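Putative retaining b-glycosidase (Saccharophagus degradans, PDB 5A95) hydrolyses beta-glucans as a family 5 glycoside hydrolase, probably by the retaining mechanism, with a specificity dictated by its quaternary structure. Local coordinates at residues F280-T284 against Y285-A289. The protein carries 1 engineered substitution. Residues are numbered along the deposited sequence; the frame is centred on the assembly and turned at random.
Sequences FAADT and YPVIA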
loop_
_atom_site.group_PDB
_atom_site.type_symbol
_atom_site.label_atom_id
_atom_site.label_comp_id
_atom_site.label_asym_id
_atom_site.label_seq_id
_atom_site.Cartn_x
_atom_site.Cartn_y
_atom_site.Cartn_z
ATOM N N PHE A 280 -7.011 21.378 28.592
ATOM C CA PHE A 280 -7.713 20.551 29.545
ATOM C C PHE A 280 -7.020 19.197 29.662
ATOM O O PHE A 280 -7.084 18.545 30.712
ATOM C CB PHE A 280 -9.189 20.334 29.135
ATOM C CG PHE A 280 -9.310 19.356 28.014
ATOM C CD1 PHE A 280 -9.156 19.770 26.684
ATOM C CD2 PHE A 280 -9.414 17.985 28.288
ATOM C CE1 PHE A 280 -9.111 18.842 25.664
ATOM C CE2 PHE A 280 -9.332 17.070 27.285
ATOM C CZ PHE A 280 -9.194 17.488 25.973
ATOM N N ALA A 281 -6.380 18.741 28.591
ATOM C CA ALA A 281 -5.775 17.403 28.608
ATOM C C ALA A 281 -4.740 17.270 29.707
ATOM O O ALA A 281 -4.575 16.184 30.277
ATOM C CB ALA A 281 -5.184 17.074 27.249
ATOM N N ALA A 282 -4.054 18.367 30.013
ATOM C CA ALA A 282 -2.973 18.360 31.000
ATOM C C ALA A 282 -3.468 18.140 32.430
ATOM O O ALA A 282 -2.659 17.902 33.327
ATOM C CB ALA A 282 -2.188 19.656 30.899
ATOM N N ASP A 283 -4.781 18.209 32.643
ATOM C CA ASP A 283 -5.360 17.885 33.948
ATOM C C ASP A 283 -5.295 16.379 34.203
ATOM O O ASP A 283 -5.337 15.945 35.340
ATOM C CB ASP A 283 -6.837 18.307 34.004
ATOM C CG ASP A 283 -7.053 19.801 33.839
ATOM O OD1 ASP A 283 -6.114 20.569 34.043
ATOM O OD2 ASP A 283 -8.199 20.201 33.497
ATOM N N THR A 284 -5.194 15.578 33.142
ATOM C CA THR A 284 -5.291 14.122 33.214
ATOM C C THR A 284 -4.078 13.371 32.687
ATOM O O THR A 284 -3.722 12.307 33.200
ATOM C CB THR A 284 -6.583 13.646 32.511
ATOM O OG1 THR A 284 -7.692 14.345 33.062
ATOM C CG2 THR A 284 -6.782 12.161 32.668
ATOM N N TYR A 285 -3.448 13.927 31.655
ATOM C CA TYR A 285 -2.338 13.314 30.954
ATOM C C TYR A 285 -1.224 14.338 30.815
ATOM O O TYR A 285 -1.489 15.527 30.797
ATOM C CB TYR A 285 -2.753 12.904 29.522
ATOM C CG TYR A 285 -4.016 12.098 29.472
ATOM C CD1 TYR A 285 -4.041 10.737 29.817
ATOM C CD2 TYR A 285 -5.215 12.680 29.103
ATOM C CE1 TYR A 285 -5.225 10.007 29.774
ATOM C CE2 TYR A 285 -6.398 11.965 29.087
ATOM C CZ TYR A 285 -6.396 10.623 29.394
ATOM O OH TYR A 285 -7.571 9.913 29.390
ATOM N N PRO A 286 0.012 13.878 30.655
ATOM C CA PRO A 286 1.068 14.833 30.306
ATOM C C PRO A 286 0.866 15.339 28.876
ATOM O O PRO A 286 0.459 14.576 27.990
ATOM C CB PRO A 286 2.360 14.022 30.402
ATOM C CG PRO A 286 1.980 12.680 30.962
ATOM C CD PRO A 286 0.506 12.495 30.712
ATOM N N VAL A 287 1.171 16.616 28.669
ATOM C CA VAL A 287 1.046 17.255 27.364
ATOM C C VAL A 287 2.366 17.896 26.987
ATOM O O VAL A 287 3.030 18.530 27.825
ATOM C CB VAL A 287 -0.066 18.322 27.391
ATOM C CG1 VAL A 287 -0.109 19.187 26.139
ATOM C CG2 VAL A 287 -1.388 17.647 27.626
ATOM N N ILE A 288 2.761 17.718 25.728
ATOM C CA ILE A 288 3.900 18.422 25.195
ATOM C C ILE A 288 3.457 19.270 24.011
ATOM O O ILE A 288 2.890 18.767 23.022
ATOM C CB ILE A 288 5.089 17.521 24.747
ATOM C CG1 ILE A 288 5.396 16.418 25.750
ATOM C CG2 ILE A 288 6.322 18.371 24.454
ATOM C CD1 ILE A 288 6.493 15.455 25.313
ATOM N N ALA A 289 3.677 20.581 24.135
ATOM C CA ALA A 289 3.448 21.491 23.030
ATOM C C ALA A 289 4.663 21.404 22.114
ATOM O O ALA A 289 5.620 22.174 22.266
ATOM C CB ALA A 289 3.203 22.890 23.568
#
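Methyl CG2 of Thr-284 sits over one face of the Tyr-285 ring, a CH-pi contact with CG2 3.7 Å from the ring centroid and 15° off its normal. Two torsions bring the neighbours together: CG2 of Thr-284 is anti to its own N (OG1 lies beside that N), while the ring of Tyr-285 swings back beside its N (chi1 -51°), and the two side chains run side by side. At the backbone, N of Tyr-285 gives a nearly straight hydrogen bond to O of Ala-281 (2.9 Å, 161° at the hydrogen). The same oxygen accepts from N of Thr-284, so two successive amides grip it. CA of Ala-282 also approaches O of Tyr-285 at 3.2 Å in a CA-H...O contact. This is an alpha-to-beta connection of the (beta/alpha)8 barrel fold of family 5, running from helix 267-279 into strand 287-289, which lies parallel between strands 250-252 and 326-329. Where the strand begins, CG2 of Val-287 packs against CB of Ala-281 and CB of Ala-282, each at 3.9 Å. Farther out, Tyr-251 meets the Tyr-285 ring edge-to-face, Asn-56 bonds O of Ala-282, and Lys-323 forms a salt bridge with Asp-283.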